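Botulinum neurotoxin type G (PDB 3MPP) targets host cells through its heavy chain, whose receptor-binding domain attaches the toxin to the cell surface, and delivers its protease light chain into the cytosol. Local coordinates at residues 40-45 against 184-189; 26-31 against 45-50; 91-96 against 194-199; 109-114 against 127-132. The protein carries 4 engineered substitutions. One frame throughout, in Å; residues are numbered along the deposited sequence. Where two conformers were deposited one is given.

Contact 1. Residues 40-45 against 184-189; sequences FKLNNS and FKLINC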
loop_
_atom_site.group_PDB
_atom_site.type_symbol
_atom_site.label_atom_id
_atom_site.label_comp_id
_atom_site.label_asym_id
_atom_site.label_seq_id
_atom_site.Cartn_x
_atom_site.Cartn_y
_atom_site.Cartn_z
ATOM N N PHE A 40 11.923 6.178 -4.625
ATOM C CA PHE A 40 12.977 5.610 -5.469
ATOM C C PHE A 40 13.026 4.088 -5.487
ATOM O O PHE A 40 12.675 3.426 -4.518
ATOM C CB PHE A 40 14.380 6.206 -5.182
ATOM C CG PHE A 40 14.949 5.855 -3.838
ATOM C CD1 PHE A 40 15.655 4.673 -3.653
ATOM C CD2 PHE A 40 14.828 6.734 -2.769
ATOM C CE1 PHE A 40 16.208 4.356 -2.420
ATOM C CE2 PHE A 40 15.370 6.422 -1.526
ATOM C CZ PHE A 40 16.074 5.226 -1.353
ATOM N N LYS A 41 13.486 3.558 -6.614
ATOM C CA LYS A 41 13.546 2.126 -6.849
ATOM C C LYS A 41 15.005 1.687 -6.999
ATOM O O LYS A 41 15.735 2.192 -7.854
ATOM C CB LYS A 41 12.771 1.802 -8.128
ATOM C CG LYS A 41 12.631 0.321 -8.478
ATOM C CD LYS A 41 11.920 0.240 -9.848
ATOM C CE LYS A 41 11.722 -1.157 -10.371
ATOM N NZ LYS A 41 11.028 -1.088 -11.699
ATOM N N LEU A 42 15.416 0.745 -6.162
ATOM C CA LEU A 42 16.718 0.088 -6.295
ATOM C C LEU A 42 16.568 -1.205 -7.082
ATOM O O LEU A 42 15.789 -2.078 -6.703
ATOM C CB LEU A 42 17.293 -0.226 -4.914
ATOM C CG LEU A 42 17.477 0.951 -3.947
ATOM C CD1 LEU A 42 17.950 0.468 -2.591
ATOM C CD2 LEU A 42 18.459 1.964 -4.533
ATOM N N ASN A 43 17.320 -1.313 -8.175
ATOM C CA ASN A 43 17.400 -2.526 -8.985
ATOM C C ASN A 43 18.625 -3.327 -8.557
ATOM O O ASN A 43 19.420 -2.858 -7.738
ATOM C CB ASN A 43 17.515 -2.162 -10.474
ATOM C CG ASN A 43 16.319 -1.352 -10.983
ATOM O OD1 ASN A 43 16.475 -0.280 -11.585
ATOM N ND2 ASN A 43 15.128 -1.857 -10.741
ATOM N N ASN A 44 18.788 -4.529 -9.108
ATOM C CA ASN A 44 19.886 -5.383 -8.686
ATOM C C ASN A 44 21.130 -5.168 -9.538
ATOM O O ASN A 44 21.472 -6.000 -10.372
ATOM C CB ASN A 44 19.496 -6.865 -8.690
ATOM C CG ASN A 44 20.499 -7.720 -7.921
ATOM O OD1 ASN A 44 21.480 -7.200 -7.383
ATOM N ND2 ASN A 44 20.262 -9.025 -7.867
ATOM N N SER A 45 21.791 -4.039 -9.318
ATOM C CA SER A 45 22.993 -3.684 -10.060
ATOM C C SER A 45 23.857 -2.747 -9.223
ATOM O O SER A 45 23.337 -1.970 -8.410
ATOM C CB SER A 45 22.615 -3.007 -11.385
ATOM O OG SER A 45 23.646 -2.151 -11.853
ATOM N N PHE A 184 22.386 3.019 0.027
ATOM C CA PHE A 184 21.149 2.384 -0.412
ATOM C C PHE A 184 21.486 1.579 -1.649
ATOM O O PHE A 184 21.844 2.146 -2.697
ATOM C CB PHE A 184 20.096 3.440 -0.718
ATOM C CG PHE A 184 19.733 4.282 0.469
ATOM C CD1 PHE A 184 18.549 4.066 1.152
ATOM C CD2 PHE A 184 20.585 5.282 0.910
ATOM C CE1 PHE A 184 18.211 4.842 2.251
ATOM C CE2 PHE A 184 20.255 6.067 2.014
ATOM C CZ PHE A 184 19.068 5.841 2.684
ATOM N N LYS A 185 21.405 0.257 -1.520
ATOM C CA LYS A 185 21.918 -0.635 -2.551
ATOM C C LYS A 185 21.636 -2.084 -2.179
ATOM O O LYS A 185 21.724 -2.446 -1.017
ATOM C CB LYS A 185 23.435 -0.426 -2.663
ATOM C CG LYS A 185 24.124 -1.216 -3.736
ATOM C CD LYS A 185 25.635 -1.007 -3.646
ATOM C CE LYS A 185 26.354 -1.570 -4.863
ATOM N NZ LYS A 185 27.761 -1.083 -4.937
ATOM N N LEU A 186 21.294 -2.908 -3.165
ATOM C CA LEU A 186 21.125 -4.342 -2.934
ATOM C C LEU A 186 22.484 -5.021 -2.830
ATOM O O LEU A 186 23.268 -4.969 -3.770
ATOM C CB LEU A 186 20.325 -4.991 -4.069
ATOM C CG LEU A 186 18.787 -4.921 -4.004
ATOM C CD1 LEU A 186 18.268 -3.507 -3.746
ATOM C CD2 LEU A 186 18.178 -5.492 -5.295
ATOM N N ILE A 187 22.757 -5.660 -1.693
ATOM C CA ILE A 187 24.002 -6.414 -1.517
ATOM C C ILE A 187 23.719 -7.894 -1.316
ATOM O O ILE A 187 22.948 -8.260 -0.421
ATOM C CB ILE A 187 24.805 -5.926 -0.281
ATOM C CG1 ILE A 187 24.908 -4.394 -0.247
ATOM C CG2 ILE A 187 26.192 -6.590 -0.244
ATOM C CD1 ILE A 187 25.558 -3.791 -1.468
ATOM N N ASN A 188 24.362 -8.733 -2.125
ATOM C CA ASN A 188 24.221 -10.191 -2.055
ATOM C C ASN A 188 22.879 -10.739 -2.567
ATOM O O ASN A 188 22.499 -11.871 -2.245
ATOM C CB ASN A 188 24.473 -10.700 -0.631
ATOM C CG ASN A 188 25.807 -10.248 -0.077
ATOM O OD1 ASN A 188 26.816 -10.223 -0.792
ATOM N ND2 ASN A 188 25.821 -9.881 1.210
ATOM N N CYS A 189 22.160 -9.956 -3.366
ATOM C CA CYS A 189 20.904 -10.454 -3.924
ATOM C C CYS A 189 21.182 -11.276 -5.184
ATOM O O CYS A 189 21.859 -10.810 -6.096
ATOM C CB CYS A 189 19.950 -9.299 -4.235
ATOM S SG CYS A 189 18.373 -9.871 -4.896
HETATM O O HOH W 1 21.294 -1.965 -5.941
HETATM O O HOH W 2 22.856 -7.701 -4.986
HETATM O O HOH W 3 23.935 -3.676 -5.976
#
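Leu-42 and Leu-186 meet inside a concanavalin-like beta sandwich, where strand 39-43 of one sheet packs over strand 181-187 of the other. The two strands belong to different sheets and meet through side chains, their short axes 6.7 Å apart at closest and their directions 28° apart. Leu-42 carries the packing outward from CB, which rests 3.6 Å from Leu-186 CD1; its CG sits in plane at the edge of the Phe-40 ring; there the branches part. CD1 comes down on the Phe-184 to Lys-185 peptide, 3.6 Å from Lys-185 N, while CD2 heads for the carbonyl oxygen of Phe-184. Next to it Phe-40 sends its edge toward the face of Phe-184 in an offset edge-to-face pair, planes 86° apart and centroids separated by 5.7 Å. Phe-201 adds another edge-to-face partner for Phe-184.

Toward Asn-44 and Cys-189 the contact turns polar. With CG anti to the backbone N (chi1 -165°), Asn-44 reaches across to Cys-189, and its ND2 donates to Cys-189 O at 3.0 Å, the oxygen lying in the amide plane but approached from above its own carbonyl plane. Asp-191 O takes a second bond from the same ND2. Between the backbones, a water lies 2.7 Å from Asn-43 O, to which it can donate, and accepts from Leu-186 N at 2.9 Å.

Contact 2. Residues 26-31 against 45-50; sequences VGSDVI and SENSNI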
loop_
_atom_site.group_PDB
_atom_site.type_symbol
_atom_site.label_atom_id
_atom_site.label_comp_id
_atom_site.label_asym_id
_atom_site.label_seq_id
_atom_site.Cartn_x
_atom_site.Cartn_y
_atom_site.Cartn_z
ATOM N N VAL A 26 24.168 9.563 -6.602
ATOM C CA VAL A 26 23.157 8.671 -7.176
ATOM C C VAL A 26 23.644 7.977 -8.440
ATOM O O VAL A 26 24.043 8.634 -9.406
ATOM C CB VAL A 26 21.870 9.440 -7.531
ATOM C CG1 VAL A 26 20.804 8.490 -8.048
ATOM C CG2 VAL A 26 21.353 10.224 -6.324
ATOM N N GLY A 27 23.601 6.646 -8.431
ATOM C CA GLY A 27 24.007 5.867 -9.583
ATOM C C GLY A 27 23.068 6.088 -10.744
ATOM O O GLY A 27 22.007 6.685 -10.585
ATOM N N SER A 28 23.443 5.575 -11.908
ATOM C CA SER A 28 22.655 5.764 -13.119
ATOM C C SER A 28 21.487 4.779 -13.257
ATOM O O SER A 28 20.640 4.956 -14.131
ATOM C CB SER A 28 23.559 5.642 -14.344
ATOM O OG SER A 28 24.156 4.358 -14.402
ATOM N N ASP A 29 21.448 3.749 -12.408
ATOM C CA ASP A 29 20.414 2.711 -12.505
ATOM C C ASP A 29 19.383 2.810 -11.372
ATOM O O ASP A 29 18.815 1.801 -10.945
ATOM C CB ASP A 29 21.049 1.307 -12.555
ATOM C CG ASP A 29 20.042 0.200 -12.913
ATOM O OD1 ASP A 29 19.160 0.421 -13.772
ATOM O OD2 ASP A 29 20.149 -0.901 -12.330
ATOM N N VAL A 30 19.138 4.028 -10.894
ATOM C CA VAL A 30 18.077 4.270 -9.917
ATOM C C VAL A 30 16.889 4.939 -10.607
ATOM O O VAL A 30 17.061 5.837 -11.423
ATOM C CB VAL A 30 18.545 5.160 -8.743
ATOM C CG1 VAL A 30 17.390 5.422 -7.776
ATOM C CG2 VAL A 30 19.723 4.516 -8.003
ATOM N N ILE A 31 15.682 4.482 -10.296
ATOM C CA ILE A 31 14.479 5.096 -10.844
ATOM C C ILE A 31 13.798 5.945 -9.772
ATOM O O ILE A 31 13.666 5.543 -8.616
ATOM C CB ILE A 31 13.487 4.043 -11.397
ATOM C CG1 ILE A 31 14.047 3.379 -12.655
ATOM C CG2 ILE A 31 12.153 4.694 -11.752
ATOM C CD1 ILE A 31 15.168 2.419 -12.396
ATOM N N SER A 45 21.791 -4.039 -9.318
ATOM C CA SER A 45 22.993 -3.684 -10.060
ATOM C C SER A 45 23.857 -2.747 -9.223
ATOM O O SER A 45 23.337 -1.970 -8.410
ATOM C CB SER A 45 22.615 -3.007 -11.385
ATOM O OG SER A 45 23.646 -2.151 -11.853
ATOM N N GLU A 46 25.163 -2.800 -9.434
ATOM C CA GLU A 46 26.076 -1.909 -8.734
ATOM C C GLU A 46 25.792 -0.457 -9.087
ATOM O O GLU A 46 26.117 0.444 -8.321
ATOM C CB GLU A 46 27.525 -2.242 -9.095
ATOM C CG GLU A 46 27.967 -3.566 -8.544
ATOM C CD GLU A 46 29.440 -3.833 -8.787
ATOM O OE1 GLU A 46 30.091 -3.046 -9.516
ATOM O OE2 GLU A 46 29.930 -4.840 -8.246
ATOM N N ASN A 47 25.192 -0.223 -10.249
ATOM C CA ASN A 47 24.895 1.152 -10.656
ATOM C C ASN A 47 23.565 1.670 -10.151
ATOM O O ASN A 47 23.194 2.833 -10.380
ATOM C CB ASN A 47 25.033 1.308 -12.160
ATOM C CG ASN A 47 26.491 1.357 -12.583
ATOM O OD1 ASN A 47 27.244 2.224 -12.130
ATOM N ND2 ASN A 47 26.906 0.411 -13.419
ATOM N N SER A 48 22.855 0.804 -9.442
ATOM C CA SER A 48 21.593 1.188 -8.833
ATOM C C SER A 48 21.862 1.451 -7.362
ATOM O O SER A 48 21.667 0.578 -6.511
ATOM C CB SER A 48 20.552 0.070 -8.972
ATOM O OG SER A 48 19.268 0.560 -8.589
ATOM N N ASN A 49 22.349 2.643 -7.057
ATOM C CA ASN A 49 22.738 2.934 -5.688
ATOM C C ASN A 49 22.595 4.410 -5.350
ATOM O O ASN A 49 22.605 5.267 -6.232
ATOM C CB ASN A 49 24.174 2.489 -5.442
ATOM C CG ASN A 49 25.182 3.415 -6.099
ATOM O OD1 ASN A 49 25.410 3.346 -7.306
ATOM N ND2 ASN A 49 25.772 4.304 -5.308
ATOM N N ILE A 50 22.447 4.684 -4.060
ATOM C CA ILE A 50 22.454 6.040 -3.534
ATOM C C ILE A 50 23.331 6.022 -2.310
ATOM O O ILE A 50 23.213 5.124 -1.471
ATOM C CB ILE A 50 21.059 6.484 -3.077
ATOM C CG1 ILE A 50 20.078 6.493 -4.253
ATOM C CG2 ILE A 50 21.118 7.865 -2.401
ATOM C CD1 ILE A 50 18.647 6.757 -3.833
HETATM O O HOH W 4 26.317 4.849 -11.826
#
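The carbonyl oxygen of Asn-47 is gripped from several directions: Asp-29 N donates to it at 2.8 Å, approaching from above the carbonyl plane, Gly-27 CA makes a CH...O contact at 3.2 Å, and Asn-49 N adds a weak bond from its own segment. Next to it, Ser-48 OG donates to Asp-29 O at 2.7 Å. The torsion that turns this hydroxyl away from its own amide nitrogen (chi1 -170°) carries it to that carbonyl, and it also accepts from Asn-43 N, so a buried serine ties two chain segments together. A nearly straight bond, 175° at the hydrogen, runs from Gly-27 N to Asn-49 O at 2.8 Å. Val-30 lays CG2 against the Ser-48 to Asn-49 peptide, 3.4 Å from Asn-49 N. Toward the solvent, a water joins Ser-28 N to Asn-47 OD1. Residues 45-48 form a type I turn whose first residue, Ser-45, also makes an ST turn by accepting from Asn-47 N. Val-26 and Ile-50 form an antiparallel non-hydrogen-bonded pair. Both segments leave one sheet for the other here, side by side in opposite directions, as paired chains do at the corners of a jelly-roll sandwich.

Contact 3. Residues 91-96 against 194-199; sequences YTIISC and KFVWIK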
loop_
_atom_site.group_PDB
_atom_site.type_symbol
_atom_site.label_atom_id
_atom_site.label_comp_id
_atom_site.label_asym_id
_atom_site.label_seq_id
_atom_site.Cartn_x
_atom_site.Cartn_y
_atom_site.Cartn_z
ATOM N N TYR A 91 19.518 -10.313 1.528
ATOM C CA TYR A 91 20.327 -9.276 0.905
ATOM C C TYR A 91 20.133 -7.959 1.629
ATOM O O TYR A 91 19.036 -7.637 2.067
ATOM C CB TYR A 91 20.002 -9.129 -0.592
ATOM C CG TYR A 91 18.536 -8.899 -0.900
ATOM C CD1 TYR A 91 18.021 -7.609 -1.026
ATOM C CD2 TYR A 91 17.668 -9.974 -1.062
ATOM C CE1 TYR A 91 16.662 -7.395 -1.311
ATOM C CE2 TYR A 91 16.323 -9.778 -1.341
ATOM C CZ TYR A 91 15.828 -8.492 -1.467
ATOM O OH TYR A 91 14.496 -8.323 -1.731
ATOM N N THR A 92 21.224 -7.219 1.772
ATOM C CA THR A 92 21.196 -5.911 2.394
ATOM C C THR A 92 20.533 -4.929 1.425
ATOM O O THR A 92 20.655 -5.071 0.199
ATOM C CB THR A 92 22.639 -5.472 2.719
ATOM O OG1 THR A 92 23.239 -6.474 3.531
ATOM C CG2 THR A 92 22.673 -4.148 3.467
ATOM N N ILE A 93 19.804 -3.961 1.966
ATOM C CA ILE A 93 19.238 -2.896 1.148
ATOM C C ILE A 93 19.714 -1.527 1.619
ATOM O O ILE A 93 19.878 -0.619 0.813
ATOM C CB ILE A 93 17.697 -2.923 1.115
ATOM C CG1 ILE A 93 17.110 -2.841 2.516
ATOM C CG2 ILE A 93 17.191 -4.184 0.399
ATOM C CD1 ILE A 93 15.607 -2.537 2.510
ATOM N N ILE A 94 19.923 -1.386 2.927
ATOM C CA ILE A 94 20.411 -0.134 3.498
ATOM C C ILE A 94 21.450 -0.450 4.568
ATOM O O ILE A 94 21.231 -1.319 5.413
ATOM C CB ILE A 94 19.279 0.687 4.148
ATOM C CG1 ILE A 94 18.087 0.847 3.197
ATOM C CG2 ILE A 94 19.800 2.058 4.573
ATOM C CD1 ILE A 94 16.827 1.389 3.875
ATOM N N SER A 95 22.583 0.244 4.537
ATOM C CA SER A 95 23.621 -0.020 5.521
ATOM C C SER A 95 24.412 1.219 5.897
ATOM O O SER A 95 24.548 2.157 5.108
ATOM C CB SER A 95 24.579 -1.094 5.014
ATOM O OG SER A 95 25.478 -0.553 4.064
ATOM N N CYS A 96 24.931 1.195 7.121
ATOM C CA CYS A 96 25.790 2.235 7.652
ATOM C C CYS A 96 26.886 1.515 8.431
ATOM O O CYS A 96 26.762 1.276 9.634
ATOM C CB CYS A 96 24.988 3.145 8.575
ATOM S SG CYS A 96 25.830 4.648 9.094
ATOM N N LYS A 194 15.310 -8.580 -9.140
ATOM C CA LYS A 194 14.821 -8.012 -7.878
ATOM C C LYS A 194 14.857 -6.489 -7.878
ATOM O O LYS A 194 15.753 -5.867 -8.464
ATOM C CB LYS A 194 15.620 -8.544 -6.671
ATOM C CG LYS A 194 15.018 -8.157 -5.295
ATOM C CD LYS A 194 13.640 -8.816 -5.076
ATOM C CE LYS A 194 13.775 -10.314 -4.765
ATOM N NZ LYS A 194 12.444 -11.023 -4.790
ATOM N N PHE A 195 13.868 -5.885 -7.227
ATOM C CA PHE A 195 13.910 -4.454 -6.978
ATOM C C PHE A 195 13.228 -4.190 -5.652
ATOM O O PHE A 195 12.528 -5.058 -5.132
ATOM C CB PHE A 195 13.240 -3.663 -8.112
ATOM C CG PHE A 195 11.781 -3.992 -8.305
ATOM C CD1 PHE A 195 10.803 -3.321 -7.581
ATOM C CD2 PHE A 195 11.391 -4.991 -9.193
ATOM C CE1 PHE A 195 9.449 -3.633 -7.745
ATOM C CE2 PHE A 195 10.053 -5.306 -9.359
ATOM C CZ PHE A 195 9.076 -4.621 -8.630
ATOM N N VAL A 196 13.468 -3.006 -5.099
ATOM C CA VAL A 196 12.832 -2.578 -3.867
ATOM C C VAL A 196 12.487 -1.110 -4.022
ATOM O O VAL A 196 13.316 -0.337 -4.508
ATOM C CB VAL A 196 13.795 -2.703 -2.644
ATOM C CG1 VAL A 196 13.028 -2.468 -1.357
ATOM C CG2 VAL A 196 14.481 -4.059 -2.619
ATOM N N TRP A 197 11.278 -0.718 -3.618
ATOM C CA TRP A 197 10.903 0.702 -3.618
ATOM C C TRP A 197 11.044 1.247 -2.200
ATOM O O TRP A 197 10.683 0.575 -1.229
ATOM C CB TRP A 197 9.449 0.912 -4.104
ATOM C CG TRP A 197 9.265 0.866 -5.601
ATOM C CD1 TRP A 197 8.897 -0.218 -6.360
ATOM C CD2 TRP A 197 9.419 1.962 -6.513
ATOM N NE1 TRP A 197 8.823 0.143 -7.693
ATOM C CE2 TRP A 197 9.129 1.475 -7.809
ATOM C CE3 TRP A 197 9.786 3.314 -6.358
ATOM C CZ2 TRP A 197 9.205 2.288 -8.944
ATOM C CZ3 TRP A 197 9.851 4.118 -7.478
ATOM C CH2 TRP A 197 9.560 3.604 -8.760
ATOM N N ILE A 198 11.543 2.477 -2.088
ATOM C CA ILE A 198 11.694 3.145 -0.797
ATOM C C ILE A 198 11.169 4.584 -0.883
ATOM O O ILE A 198 11.312 5.237 -1.916
ATOM C CB ILE A 198 13.180 3.168 -0.365
ATOM C CG1 ILE A 198 13.651 1.751 -0.021
ATOM C CG2 ILE A 198 13.385 4.110 0.825
ATOM C CD1 ILE A 198 15.148 1.600 0.020
ATOM N N LYS A 199 10.556 5.069 0.194
ATOM C CA LYS A 199 10.128 6.455 0.266
ATOM C C LYS A 199 10.216 6.930 1.708
ATOM O O LYS A 199 10.288 6.120 2.629
ATOM C CB LYS A 199 8.686 6.621 -0.251
ATOM C CG LYS A 199 7.613 6.062 0.680
ATOM C CD LYS A 199 6.205 6.409 0.166
ATOM C CE LYS A 199 5.120 5.636 0.901
ATOM N NZ LYS A 199 3.737 6.155 0.583
HETATM O O HOH W 5 12.934 -10.544 -1.684
#
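Tyr-91 and Lys-194 are brought together by one side-chain torsion of Tyr-91 and two bends in Lys-194. In Tyr-91, CG stands between the backbone N and the carbonyl carbon (chi1 54°), which sends the ring across the sandwich toward strand 195-204. Lys-194 folds at chi2 and chi3 (65° and 74°), and its chain crosses the end of the tyrosine at about a right angle: CD lies 3.5 Å from Tyr-91 OH, with CG and CE close by. A water in the plane of the ring, at its edge, is bound 2.7 Å from Tyr-91 OH and accepts a weak bond from Lys-194 NZ at 3.2 Å.

Deeper in, Val-196 CG2 serves two partners. It meets the edge of the Tyr-91 ring at CE1, 4.2 Å off, and Ile-93 CG2 at 4.1 Å. Farther along, Ile-94 CD1 touches Ile-198 CD1 at 4.2 Å. Ile-93 and Ile-94 both face Val-105 in a classic beta bulge, and the chain turns a corner there; both isoleucines therefore reach the opposing sheet, although they are adjacent in sequence. Leu-186 and Phe-40 pack against Val-196 and Ile-198 respectively and continue the core.

The two segments thus meet in the interior through aliphatic and aromatic carbon, with polar linkage confined to the water at the tyrosine hydroxyl: here the sheets are held by hydrophobic burial rather than by directional bonds.

Contact 4. Residues 109-114 against 127-132; sequences GNRIIW and FFEYSI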
loop_
_atom_site.group_PDB
_atom_site.type_symbol
_atom_site.label_atom_id
_atom_site.label_comp_id
_atom_site.label_asym_id
_atom_site.label_seq_id
_atom_site.Cartn_x
_atom_site.Cartn_y
_atom_site.Cartn_z
ATOM N N GLY A 109 13.238 -12.722 1.827
ATOM C CA GLY A 109 11.912 -13.188 1.488
ATOM C C GLY A 109 10.875 -12.293 2.129
ATOM O O GLY A 109 10.839 -11.089 1.882
ATOM N N ASN A 110 10.040 -12.891 2.968
ATOM C CA ASN A 110 8.970 -12.181 3.637
ATOM C C ASN A 110 9.407 -11.649 5.003
ATOM O O ASN A 110 8.578 -11.417 5.883
ATOM C CB ASN A 110 7.756 -13.091 3.782
ATOM C CG ASN A 110 8.082 -14.377 4.517
ATOM O OD1 ASN A 110 9.174 -14.936 4.365
ATOM N ND2 ASN A 110 7.135 -14.856 5.317
ATOM N N ARG A 111 10.713 -11.457 5.170
ATOM C CA ARG A 111 11.249 -10.893 6.408
ATOM C C ARG A 111 11.978 -9.593 6.133
ATOM O O ARG A 111 12.769 -9.496 5.198
ATOM C CB ARG A 111 12.246 -11.849 7.073
ATOM C CG ARG A 111 11.640 -13.043 7.759
ATOM C CD ARG A 111 12.705 -13.867 8.483
ATOM N NE ARG A 111 12.060 -14.922 9.251
ATOM C CZ ARG A 111 12.645 -15.643 10.193
ATOM N NH1 ARG A 111 13.920 -15.436 10.502
ATOM N NH2 ARG A 111 11.945 -16.574 10.828
ATOM N N ILE A 112 11.736 -8.604 6.977
ATOM C CA ILE A 112 12.531 -7.392 6.964
ATOM C C ILE A 112 13.357 -7.419 8.245
ATOM O O ILE A 112 12.819 -7.673 9.322
ATOM C CB ILE A 112 11.637 -6.137 6.894
ATOM C CG1 ILE A 112 12.489 -4.868 6.879
ATOM C CG2 ILE A 112 10.655 -6.120 8.040
ATOM C CD1 ILE A 112 12.933 -4.451 5.503
ATOM N N ILE A 113 14.662 -7.181 8.123
ATOM C CA ILE A 113 15.609 -7.508 9.194
ATOM C C ILE A 113 16.536 -6.352 9.549
ATOM O O ILE A 113 17.142 -5.734 8.676
ATOM C CB ILE A 113 16.515 -8.686 8.786
ATOM C CG1 ILE A 113 15.689 -9.929 8.459
ATOM C CG2 ILE A 113 17.543 -8.976 9.863
ATOM C CD1 ILE A 113 16.509 -11.020 7.788
ATOM N N TRP A 114 16.652 -6.085 10.844
ATOM C CA TRP A 114 17.561 -5.077 11.371
ATOM C C TRP A 114 18.729 -5.763 12.101
ATOM O O TRP A 114 18.514 -6.622 12.947
ATOM C CB TRP A 114 16.783 -4.173 12.333
ATOM C CG TRP A 114 17.597 -3.194 13.127
ATOM C CD1 TRP A 114 17.872 -3.255 14.465
ATOM C CD2 TRP A 114 18.199 -1.986 12.649
ATOM N NE1 TRP A 114 18.614 -2.165 14.843
ATOM C CE2 TRP A 114 18.828 -1.371 13.748
ATOM C CE3 TRP A 114 18.265 -1.363 11.401
ATOM C CZ2 TRP A 114 19.520 -0.170 13.634
ATOM C CZ3 TRP A 114 18.951 -0.173 11.293
ATOM C CH2 TRP A 114 19.567 0.414 12.402
ATOM N N PHE A 127 13.705 -8.831 13.606
ATOM C CA PHE A 127 13.039 -8.846 12.314
ATOM C C PHE A 127 11.517 -8.788 12.428
ATOM O O PHE A 127 10.946 -9.059 13.491
ATOM C CB PHE A 127 13.452 -10.099 11.528
ATOM C CG PHE A 127 12.974 -11.382 12.141
ATOM C CD1 PHE A 127 11.694 -11.853 11.875
ATOM C CD2 PHE A 127 13.792 -12.111 12.995
ATOM C CE1 PHE A 127 11.240 -13.027 12.431
ATOM C CE2 PHE A 127 13.345 -13.291 13.556
ATOM C CZ PHE A 127 12.064 -13.751 13.278
ATOM N N PHE A 128 10.878 -8.417 11.324
ATOM C CA PHE A 128 9.435 -8.525 11.177
ATOM C C PHE A 128 9.148 -9.486 10.027
ATOM O O PHE A 128 9.721 -9.343 8.947
ATOM C CB PHE A 128 8.811 -7.151 10.890
ATOM C CG PHE A 128 7.358 -7.207 10.493
ATOM C CD1 PHE A 128 6.384 -7.582 11.412
ATOM C CD2 PHE A 128 6.957 -6.855 9.206
ATOM C CE1 PHE A 128 5.037 -7.621 11.050
ATOM C CE2 PHE A 128 5.621 -6.900 8.845
ATOM C CZ PHE A 128 4.656 -7.284 9.772
ATOM N N GLU A 129 8.284 -10.472 10.261
ATOM C CA GLU A 129 7.899 -11.409 9.205
ATOM C C GLU A 129 6.401 -11.336 8.948
ATOM O O GLU A 129 5.623 -11.420 9.895
ATOM C CB GLU A 129 8.263 -12.845 9.593
ATOM C CG GLU A 129 7.799 -13.899 8.568
ATOM C CD GLU A 129 8.327 -15.305 8.869
ATOM O OE1 GLU A 129 9.496 -15.431 9.276
ATOM O OE2 GLU A 129 7.576 -16.286 8.690
ATOM N N TYR A 130 6.000 -11.173 7.682
ATOM C CA TYR A 130 4.587 -11.260 7.315
ATOM C C TYR A 130 4.325 -12.570 6.575
ATOM O O TYR A 130 5.224 -13.137 5.954
ATOM C CB TYR A 130 4.132 -10.049 6.477
ATOM C CG TYR A 130 5.024 -9.745 5.296
ATOM C CD1 TYR A 130 4.883 -10.439 4.099
ATOM C CD2 TYR A 130 6.013 -8.776 5.383
ATOM C CE1 TYR A 130 5.704 -10.175 3.012
ATOM C CE2 TYR A 130 6.835 -8.506 4.312
ATOM C CZ TYR A 130 6.675 -9.210 3.125
ATOM O OH TYR A 130 7.494 -8.937 2.054
ATOM N N SER A 131 3.091 -13.053 6.656
ATOM C CA SER A 131 2.723 -14.330 6.048
ATOM C C SER A 131 2.811 -14.307 4.524
ATOM O O SER A 131 2.581 -13.279 3.893
ATOM C CB SER A 131 1.299 -14.721 6.463
ATOM O OG SER A 131 0.901 -15.933 5.846
ATOM N N ILE A 132 3.144 -15.450 3.938
ATOM C CA ILE A 132 3.020 -15.620 2.501
ATOM C C ILE A 132 2.030 -16.742 2.218
ATOM O O ILE A 132 2.076 -17.382 1.168
ATOM C CB ILE A 132 4.388 -15.911 1.841
ATOM C CG1 ILE A 132 5.080 -17.095 2.523
ATOM C CG2 ILE A 132 5.281 -14.686 1.928
ATOM C CD1 ILE A 132 6.431 -17.411 1.908
HETATM O O HOH W 6 10.141 -8.461 3.225
HETATM O O HOH W 7 6.893 -18.103 6.046
#
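Asn-110 is packed hard against Tyr-130 and Ile-132. Its CB rests over the face of the tyrosine ring, 4.1 Å from the centroid, and stands 3.5 Å from Ile-132 CG2. The backbone oxygen of Asn-110 also lies above that ring, near its centre, while accepting from Tyr-130 N at 3.2 Å. In return Asn-110 ND2 donates to Tyr-130 O at 2.6 Å; two bonds thus join the residues, and the second, close to the amide plane, holds the amide's rotation. Tyr-86 of helix 83-88 also touches all three side chains of this buried cluster.

The cluster sits at the open end of the beta hairpin of strands 111-117 and 123-129, the latter an outermost strand of its sheet in the jelly-roll sandwich. Ile-112 and Phe-128 form a hydrogen-bonded pair, N to O both ways, and Ile-112 CG2 meets the phenyl ring at its edge.

On the other face of the hairpin, toward the solvent, the contact is carried by longer, more exposed side chains. The guanidinium of Arg-111 lies flat on the ring of Phe-127, planes 12° apart and centres separated by 4.0 Å, a stacked cation-pi pair; Lys-166 is another cationic partner of that ring. At the guanidinium edge, Arg-111 NE makes a salt bridge to Glu-129 OE1 at 2.6 Å, and NH2 adds a weak bond to the same oxygen. The other carboxylate oxygen, OE2, receives a water 3.3 Å away that also accepts weakly from Asn-110 ND2.

Overall arrangement
Contacts 1, 2 and 3 form one continuous block in the N-terminal half of the receptor-binding domain. Contact 1 sits between the others, its centre about 8 Å from that of contact 2 and about 6 Å from that of contact 3. Ser-45 belongs to contacts 1 and 2, and a probable hydrogen bond from Phe-184 N to Ile-50 O (2.7 Å) joins them. Probable backbone hydrogen bonds, among them Ile-198 N to Phe-40 O at 2.8 Å, link contact 1 to contact 3. Contact 4 comes within about 4 Å of contact 3 at the nearest atoms without touching it, their centres about 14 Å apart; its centre is about 25 Å from that of contact 2. All four are away from the inferred ganglioside-binding motif that includes Trp-402.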